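Local coordinates for protein orotidine 5'-phosphate decarboxylase (Sulfolobus solfataricus, PDB 4DBD) that probably catalyses the decarboxylation of orotidine 5'-monophosphate to uridine 5'-monophosphate, the last step of de novo UMP synthesis, as a homodimeric TIM-barrel enzyme, at residues A[114-117]-A[118-121]; A[150-153]-A[154-158]; A[196-199]-A[200-204]. One frame throughout, in Å; residues are numbered along the deposited sequence.

Contact 1. Residues A[114-117]-A[118-121]; sequences MSHE and GWST. With SO4 (sulfate ion), chain C.
Met114 lies across the indole of Trp119 at about a right angle. Its CG sits over the six-membered ring in a CH-pi contact, 3.8 Å from the centroid, and reaches within 3.5 Å of Trp119 CE3. The bend at chi3 turns CE away, while Met114 SD stays 3.8 Å from Trp119 CZ3, an oblique Met-aromatic contact. The backbone N of Met114 lies over the same indole, 3.4 Å above its plane and displaced toward the rim. Lys145 takes the carbonyl of Met114 and also packs on Trp119. Next comes Ser115, a predicted substrate-binding residue, which turns from the tryptophan and packs on Gln169. His116 opens a type I beta turn that ends at Trp119, closed by the bond from Trp119 N to His116 O (3.2 Å, 161° at the hydrogen); the donor stands well above the carbonyl plane. With CG held between its backbone N and carbonyl carbon (chi1 60°), the imidazole folds back over the turn, and one face receives Trp119 CB, 4.0 Å from the ring centroid. Its NE2 is satisfied across the dimer interface by the carbonyl of Ile88 of the second subunit. Glu117 and Gly118 form the middle of the turn, the glutamate directed outward. Farther on, Thr121 OG1 donates to sulfate O3 at 2.9 Å, and His148 also binds this ion, probably a crystallisation component. The whole is a compact beta-turn loop following strand 107-113 of the TIM barrel, where the predicted active site, with Lys61 close to Met114, meets the dimer interface.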
loop_
_atom_site.group_PDB
_atom_site.type_symbol
_atom_site.label_atom_id
_atom_site.label_comp_id
_atom_site.label_asym_id
_atom_site.label_seq_id
_atom_site.Cartn_x
_atom_site.Cartn_y
_atom_site.Cartn_z
ATOM N N MET A 114 12.861 2.250 -5.367
ATOM C CA MET A 114 12.426 0.934 -5.846
ATOM C C MET A 114 13.216 0.459 -7.059
ATOM O O MET A 114 13.948 1.235 -7.685
ATOM C CB MET A 114 10.926 0.903 -6.100
ATOM C CG MET A 114 10.138 1.288 -4.871
ATOM S SD MET A 114 8.412 0.812 -4.984
ATOM C CE MET A 114 8.583 -0.969 -5.178
ATOM N N SER A 115 13.067 -0.828 -7.379
ATOM C CA SER A 115 13.902 -1.478 -8.391
ATOM C C SER A 115 13.364 -1.436 -9.822
ATOM O O SER A 115 14.098 -1.725 -10.769
ATOM C CB SER A 115 14.151 -2.938 -8.002
ATOM O OG SER A 115 14.790 -3.052 -6.749
ATOM N N HIS A 116 12.087 -1.116 -10.000
ATOM C CA HIS A 116 11.540 -1.101 -11.354
ATOM C C HIS A 116 11.947 0.176 -12.092
ATOM O O HIS A 116 12.241 1.207 -11.476
ATOM C CB HIS A 116 10.018 -1.273 -11.337
ATOM C CG HIS A 116 9.308 -0.201 -10.578
ATOM N ND1 HIS A 116 9.374 -0.097 -9.208
ATOM C CD2 HIS A 116 8.535 0.829 -11.003
ATOM C CE1 HIS A 116 8.670 0.951 -8.816
ATOM N NE2 HIS A 116 8.150 1.528 -9.883
ATOM N N GLU A 117 11.979 0.101 -13.417
ATOM C CA GLU A 117 12.426 1.227 -14.229
ATOM C C GLU A 117 11.544 2.456 -14.063
ATOM O O GLU A 117 12.023 3.587 -14.187
ATOM C CB GLU A 117 12.502 0.832 -15.709
ATOM C CG GLU A 117 13.774 0.110 -16.085
ATOM C CD GLU A 117 13.767 -0.360 -17.526
ATOM O OE1 GLU A 117 14.064 -1.548 -17.757
ATOM O OE2 GLU A 117 13.464 0.458 -18.425
ATOM N N GLY A 118 10.264 2.229 -13.767
ATOM C CA GLY A 118 9.297 3.300 -13.666
ATOM C C GLY A 118 9.439 4.143 -12.410
ATOM O O GLY A 118 8.831 5.204 -12.302
ATOM N N TRP A 119 10.245 3.680 -11.458
ATOM C CA TRP A 119 10.468 4.459 -10.241
ATOM C C TRP A 119 11.239 5.733 -10.544
ATOM O O TRP A 119 12.375 5.682 -11.025
ATOM C CB TRP A 119 11.228 3.650 -9.186
ATOM C CG TRP A 119 11.459 4.428 -7.918
ATOM C CD1 TRP A 119 12.588 5.102 -7.559
ATOM C CD2 TRP A 119 10.522 4.623 -6.852
ATOM N NE1 TRP A 119 12.420 5.696 -6.331
ATOM C CE2 TRP A 119 11.155 5.416 -5.876
ATOM C CE3 TRP A 119 9.208 4.194 -6.631
ATOM C CZ2 TRP A 119 10.517 5.796 -4.689
ATOM C CZ3 TRP A 119 8.583 4.557 -5.449
ATOM C CH2 TRP A 119 9.236 5.353 -4.496
ATOM N N SER A 120 10.629 6.875 -10.239
ATOM C CA SER A 120 11.246 8.166 -10.510
ATOM C C SER A 120 12.372 8.506 -9.539
ATOM O O SER A 120 12.256 8.328 -8.323
ATOM C CB SER A 120 10.204 9.287 -10.501
ATOM O OG SER A 120 10.816 10.523 -10.812
ATOM N N THR A 121 13.458 9.006 -10.108
ATOM C CA THR A 121 14.628 9.419 -9.361
ATOM C C THR A 121 14.449 10.862 -8.905
ATOM O O THR A 121 15.219 11.369 -8.089
ATOM C CB THR A 121 15.875 9.338 -10.271
ATOM O OG1 THR A 121 17.035 9.025 -9.494
ATOM C CG2 THR A 121 16.086 10.660 -11.023
HETATM S S SO4 C . 18.220 6.017 -12.103
HETATM O O1 SO4 C . 18.886 4.801 -11.635
HETATM O O2 SO4 C . 16.792 5.749 -12.281
HETATM O O3 SO4 C . 18.406 7.087 -11.122
HETATM O O4 SO4 C . 18.793 6.430 -13.380
#

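Contact 2. Residues A[150-153]-A[154-158]; sequences TQYR and RDFEK
Asp155 N donates to Gln151 O (2.9 Å, 154°) and Arg154 N to Thr150 O (2.9 Å), tying the last helical turns together; the next bond, Phe156 N to Tyr152 O, is weak, bent to 129° where the helix gives out. Arg154 and Asp155 also form a salt bridge, Arg154 NE to Asp155 OD1 at 2.6 Å. The oxygen lies close to the guanidinium plane, yet the arginine approaches from above the plane of the carboxylate. Asp155 has its strongest polar partner in Lys128 of helix 124-134, through OD2, whose exact place is less certain. Arg153, its chain bent at chi2 and chi3, curls toward the carbonyls beyond the helix, with NH1 3.1 Å from Glu157 O. It is anchored outside by a salt bridge to Asp182 and by the carbonyls of Gly180 and Met159. Around this polar framework the aliphatic part of Gln151 lies along Arg154, pointing the same way. Gln151 CB sits over one guanidinium face, 3.7 Å from Arg154 NH2. On the buried side Tyr152 and Phe156 also run side by side, rim to rim, their planes only 17° from parallel but stepped, neither over the face of the other, with Tyr152 CD2 3.8 Å from Phe156 CE2. This is the C-terminal end of an amphipathic barrel helix: Tyr152 faces strands 107-113 and 138-141, Phe156, just past the helix end, packs against Ile131 and Arg132 of neighbouring helix 124-134, and charged chains line the outside of the beta-alpha-beta unit 138-163.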
loop_
_atom_site.group_PDB
_atom_site.type_symbol
_atom_site.label_atom_id
_atom_site.label_comp_id
_atom_site.label_asym_id
_atom_site.label_seq_id
_atom_site.Cartn_x
_atom_site.Cartn_y
_atom_site.Cartn_z
ATOM N N THR A 150 24.868 2.792 -2.444
ATOM C CA THR A 150 26.105 3.324 -1.880
ATOM C C THR A 150 25.880 4.742 -1.345
ATOM O O THR A 150 26.317 5.083 -0.242
ATOM C CB THR A 150 27.235 3.326 -2.908
ATOM O OG1 THR A 150 27.312 2.035 -3.533
ATOM C CG2 THR A 150 28.552 3.647 -2.218
ATOM N N GLN A 151 25.168 5.547 -2.121
ATOM C CA GLN A 151 24.865 6.924 -1.749
ATOM C C GLN A 151 23.969 7.000 -0.525
ATOM O O GLN A 151 24.211 7.802 0.369
ATOM C CB GLN A 151 24.240 7.665 -2.932
ATOM C CG GLN A 151 25.243 7.886 -4.063
ATOM C CD GLN A 151 24.600 7.961 -5.430
ATOM O OE1 GLN A 151 23.378 8.081 -5.554
ATOM N NE2 GLN A 151 25.426 7.882 -6.475
ATOM N N TYR A 152 22.935 6.170 -0.465
ATOM C CA TYR A 152 22.147 6.132 0.762
ATOM C C TYR A 152 22.980 5.669 1.958
ATOM O O TYR A 152 22.790 6.155 3.070
ATOM C CB TYR A 152 20.857 5.309 0.603
ATOM C CG TYR A 152 19.715 6.140 0.065
ATOM C CD1 TYR A 152 19.586 6.376 -1.292
ATOM C CD2 TYR A 152 18.790 6.723 0.924
ATOM C CE1 TYR A 152 18.554 7.149 -1.791
ATOM C CE2 TYR A 152 17.753 7.501 0.432
ATOM C CZ TYR A 152 17.645 7.705 -0.926
ATOM O OH TYR A 152 16.622 8.487 -1.429
ATOM N N ARG A 153 23.920 4.758 1.731
ATOM C CA ARG A 153 24.786 4.304 2.819
ATOM C C ARG A 153 25.648 5.464 3.316
ATOM O O ARG A 153 25.889 5.603 4.513
ATOM C CB ARG A 153 25.659 3.130 2.379
ATOM C CG ARG A 153 26.775 2.784 3.362
ATOM C CD ARG A 153 26.233 2.534 4.757
ATOM N NE ARG A 153 25.420 1.327 4.794
ATOM C CZ ARG A 153 24.432 1.111 5.657
ATOM N NH1 ARG A 153 24.115 2.030 6.560
ATOM N NH2 ARG A 153 23.752 -0.024 5.599
ATOM N N ARG A 154 26.109 6.284 2.377
ATOM C CA ARG A 154 26.878 7.486 2.694
ATOM C C ARG A 154 26.028 8.479 3.481
ATOM O O ARG A 154 26.473 9.031 4.491
ATOM C CB ARG A 154 27.366 8.144 1.395
ATOM C CG ARG A 154 27.723 9.625 1.533
ATOM C CD ARG A 154 27.744 10.334 0.182
ATOM N NE ARG A 154 26.406 10.650 -0.322
ATOM C CZ ARG A 154 26.129 10.870 -1.606
ATOM N NH1 ARG A 154 27.100 10.791 -2.510
ATOM N NH2 ARG A 154 24.887 11.157 -1.990
ATOM N N ASP A 155 24.802 8.701 3.009
ATOM C CA ASP A 155 23.914 9.705 3.589
ATOM C C ASP A 155 23.316 9.267 4.921
ATOM O O ASP A 155 22.892 10.093 5.717
ATOM C CB ASP A 155 22.782 10.043 2.616
ATOM C CG ASP A 155 23.279 10.685 1.330
ATOM O OD1 ASP A 155 24.438 11.168 1.290
ATOM O OD2 ASP A 155 22.497 10.707 0.353
ATOM N N PHE A 156 23.276 7.963 5.158
ATOM C CA PHE A 156 22.643 7.427 6.357
ATOM C C PHE A 156 23.481 6.287 6.929
ATOM O O PHE A 156 23.074 5.127 6.915
ATOM C CB PHE A 156 21.201 6.981 6.047
ATOM C CG PHE A 156 20.324 8.088 5.494
ATOM C CD1 PHE A 156 19.631 8.942 6.349
ATOM C CD2 PHE A 156 20.196 8.279 4.126
ATOM C CE1 PHE A 156 18.834 9.963 5.845
ATOM C CE2 PHE A 156 19.399 9.302 3.611
ATOM C CZ PHE A 156 18.720 10.151 4.475
ATOM N N GLU A 157 24.660 6.629 7.438
ATOM C CA GLU A 157 25.626 5.626 7.878
ATOM C C GLU A 157 25.106 4.639 8.936
ATOM O O GLU A 157 25.523 3.483 8.957
ATOM C CB GLU A 157 26.915 6.297 8.372
ATOM C CG GLU A 157 26.779 6.982 9.724
ATOM C CD GLU A 157 28.108 7.108 10.457
ATOM O OE1 GLU A 157 29.078 6.410 10.075
ATOM O OE2 GLU A 157 28.179 7.904 11.420
ATOM N N LYS A 158 24.207 5.082 9.815
ATOM C CA LYS A 158 23.751 4.228 10.919
ATOM C C LYS A 158 22.475 3.429 10.624
ATOM O O LYS A 158 22.120 2.510 11.369
ATOM C CB LYS A 158 23.546 5.054 12.198
ATOM C CG LYS A 158 24.830 5.477 12.890
ATOM C CD LYS A 158 24.528 6.049 14.266
ATOM C CE LYS A 158 25.799 6.479 14.980
ATOM N NZ LYS A 158 26.523 7.535 14.220
#

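Contact 3. Residues A[196-199]-A[200-204]; sequences PLTA and LRTIN
Leu197 and Arg201, one helical turn apart, make the main side-chain contact of this first part of helix 196-210. Their chains cross at a slant, and the forked end of the leucine bears on one face of the guanidinium. Leu197 CD1 stands 3.7 Å above the centre of that plane, while Leu197 CD2 comes within 3.5 Å of Arg201 NH1. Carrying CG anti to its backbone N (chi1 178°), Leu197 turns its branched end toward the arginine, CD1 leading along the helix. The arginine's aliphatic stem stays close as well, Arg201 CG lying 3.1 Å from Leu197 O.

The backbone bonds follow the regular i to i+4 pattern. Leu200 N donates to Pro196 O, Arg201 N to Leu197 O and Thr202 N to Thr198 O; the straightest is Ile203 N to Ala199 O, 2.8 Å and 170°.

Among side-chain polar groups, Thr202 OG1 turns back on its own helix and donates to Thr198 O at 3.0 Å. A chi1 of -60° sets the hydroxyl beside its backbone N, where it can reach that carbonyl from above its plane; Thr202 N binds the same oxygen. Arg201 has its strongest partner elsewhere: NE forms a salt bridge with Glu25, and NH2 a long, weak ion pair with Glu21.

Apolar packing fixes the inner side. Pro196 and Leu200 press on Met22, Leu200 also on Val6, and Ile203 on Ile190 and Tyr173.

The guanidinium therefore has leucine methyls over one flat face and glutamates at its N-H groups, a combination that would hold its rotation, while the threonine hydroxyl spends its proton on a carbonyl of its own helix.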
loop_
_atom_site.group_PDB
_atom_site.type_symbol
_atom_site.label_atom_id
_atom_site.label_comp_id
_atom_site.label_asym_id
_atom_site.label_seq_id
_atom_site.Cartn_x
_atom_site.Cartn_y
_atom_site.Cartn_z
ATOM N N PRO A 196 13.597 -24.943 -2.006
ATOM C CA PRO A 196 13.821 -23.614 -1.429
ATOM C C PRO A 196 14.944 -23.578 -0.400
ATOM O O PRO A 196 15.668 -22.582 -0.345
ATOM C CB PRO A 196 12.487 -23.308 -0.738
ATOM C CG PRO A 196 11.481 -24.072 -1.514
ATOM C CD PRO A 196 12.182 -25.354 -1.910
ATOM N N LEU A 197 15.082 -24.620 0.421
ATOM C CA LEU A 197 16.177 -24.622 1.390
ATOM C C LEU A 197 17.530 -24.705 0.681
ATOM O O LEU A 197 18.483 -24.026 1.055
ATOM C CB LEU A 197 16.031 -25.769 2.396
ATOM C CG LEU A 197 17.147 -25.891 3.440
ATOM C CD1 LEU A 197 17.500 -24.551 4.106
ATOM C CD2 LEU A 197 16.762 -26.938 4.497
ATOM N N THR A 198 17.617 -25.562 -0.328
ATOM C CA THR A 198 18.865 -25.698 -1.076
ATOM C C THR A 198 19.255 -24.385 -1.748
ATOM O O THR A 198 20.416 -23.980 -1.705
ATOM C CB THR A 198 18.780 -26.814 -2.128
ATOM O OG1 THR A 198 18.434 -28.046 -1.484
ATOM C CG2 THR A 198 20.117 -26.982 -2.836
ATOM N N ALA A 199 18.284 -23.721 -2.364
ATOM C CA ALA A 199 18.556 -22.434 -3.004
ATOM C C ALA A 199 18.985 -21.377 -1.987
ATOM O O ALA A 199 19.949 -20.647 -2.212
ATOM C CB ALA A 199 17.358 -21.970 -3.805
ATOM N N LEU A 200 18.295 -21.297 -0.852
ATOM C CA LEU A 200 18.753 -20.390 0.189
ATOM C C LEU A 200 20.197 -20.693 0.600
ATOM O O LEU A 200 21.001 -19.785 0.753
ATOM C CB LEU A 200 17.813 -20.400 1.408
ATOM C CG LEU A 200 18.320 -19.651 2.651
ATOM C CD1 LEU A 200 18.577 -18.158 2.391
ATOM C CD2 LEU A 200 17.340 -19.835 3.818
ATOM N N ARG A 201 20.545 -21.966 0.771
ATOM C CA ARG A 201 21.914 -22.289 1.177
ATOM C C ARG A 201 22.940 -21.884 0.103
ATOM O O ARG A 201 24.003 -21.349 0.409
ATOM C CB ARG A 201 22.037 -23.773 1.564
ATOM C CG ARG A 201 21.113 -24.157 2.724
ATOM C CD ARG A 201 21.430 -25.509 3.384
ATOM N NE ARG A 201 21.076 -25.449 4.807
ATOM C CZ ARG A 201 20.497 -26.423 5.511
ATOM N NH1 ARG A 201 20.184 -27.587 4.952
ATOM N NH2 ARG A 201 20.230 -26.222 6.795
ATOM N N THR A 202 22.604 -22.127 -1.157
ATOM C CA THR A 202 23.472 -21.769 -2.271
ATOM C C THR A 202 23.665 -20.249 -2.347
ATOM O O THR A 202 24.788 -19.748 -2.482
ATOM C CB THR A 202 22.881 -22.291 -3.585
ATOM O OG1 THR A 202 22.752 -23.725 -3.525
ATOM C CG2 THR A 202 23.753 -21.894 -4.767
ATOM N N ILE A 203 22.557 -19.516 -2.241
ATOM C CA ILE A 203 22.587 -18.052 -2.246
ATOM C C ILE A 203 23.375 -17.502 -1.059
ATOM O O ILE A 203 24.150 -16.554 -1.202
ATOM C CB ILE A 203 21.157 -17.480 -2.226
ATOM C CG1 ILE A 203 20.456 -17.780 -3.559
ATOM C CG2 ILE A 203 21.176 -15.984 -1.897
ATOM C CD1 ILE A 203 18.955 -17.583 -3.523
ATOM N N ASN A 204 23.171 -18.085 0.117
ATOM C CA ASN A 204 23.964 -17.704 1.273
ATOM C C ASN A 204 25.453 -17.875 0.989
ATOM O O ASN A 204 26.257 -16.993 1.316
ATOM C CB ASN A 204 23.557 -18.500 2.520
ATOM C CG ASN A 204 22.334 -17.923 3.212
ATOM O OD1 ASN A 204 22.028 -16.736 3.074
ATOM N ND2 ASN A 204 21.631 -18.763 3.969
#

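How the contacts relate
All three contacts are local, and they lie on different parts of one TIM barrel without touching; contacts 1 and 2 come to about 7 Å at their nearest atoms, whereas contact 3 lies about 15 Å or more from both. Contact 1 is the buried one, an irregular loop of ring and sulfur packing beside the predicted active site, with the second subunit against it. Contacts 2 and 3 are partly buried helical turns that no other chain of the assembly reaches. Each covers an arginine face with aliphatic carbons, but contact 2 pairs its arginine with an adjacent aspartate at a helix end, while contact 3 sends its arginine to glutamates elsewhere.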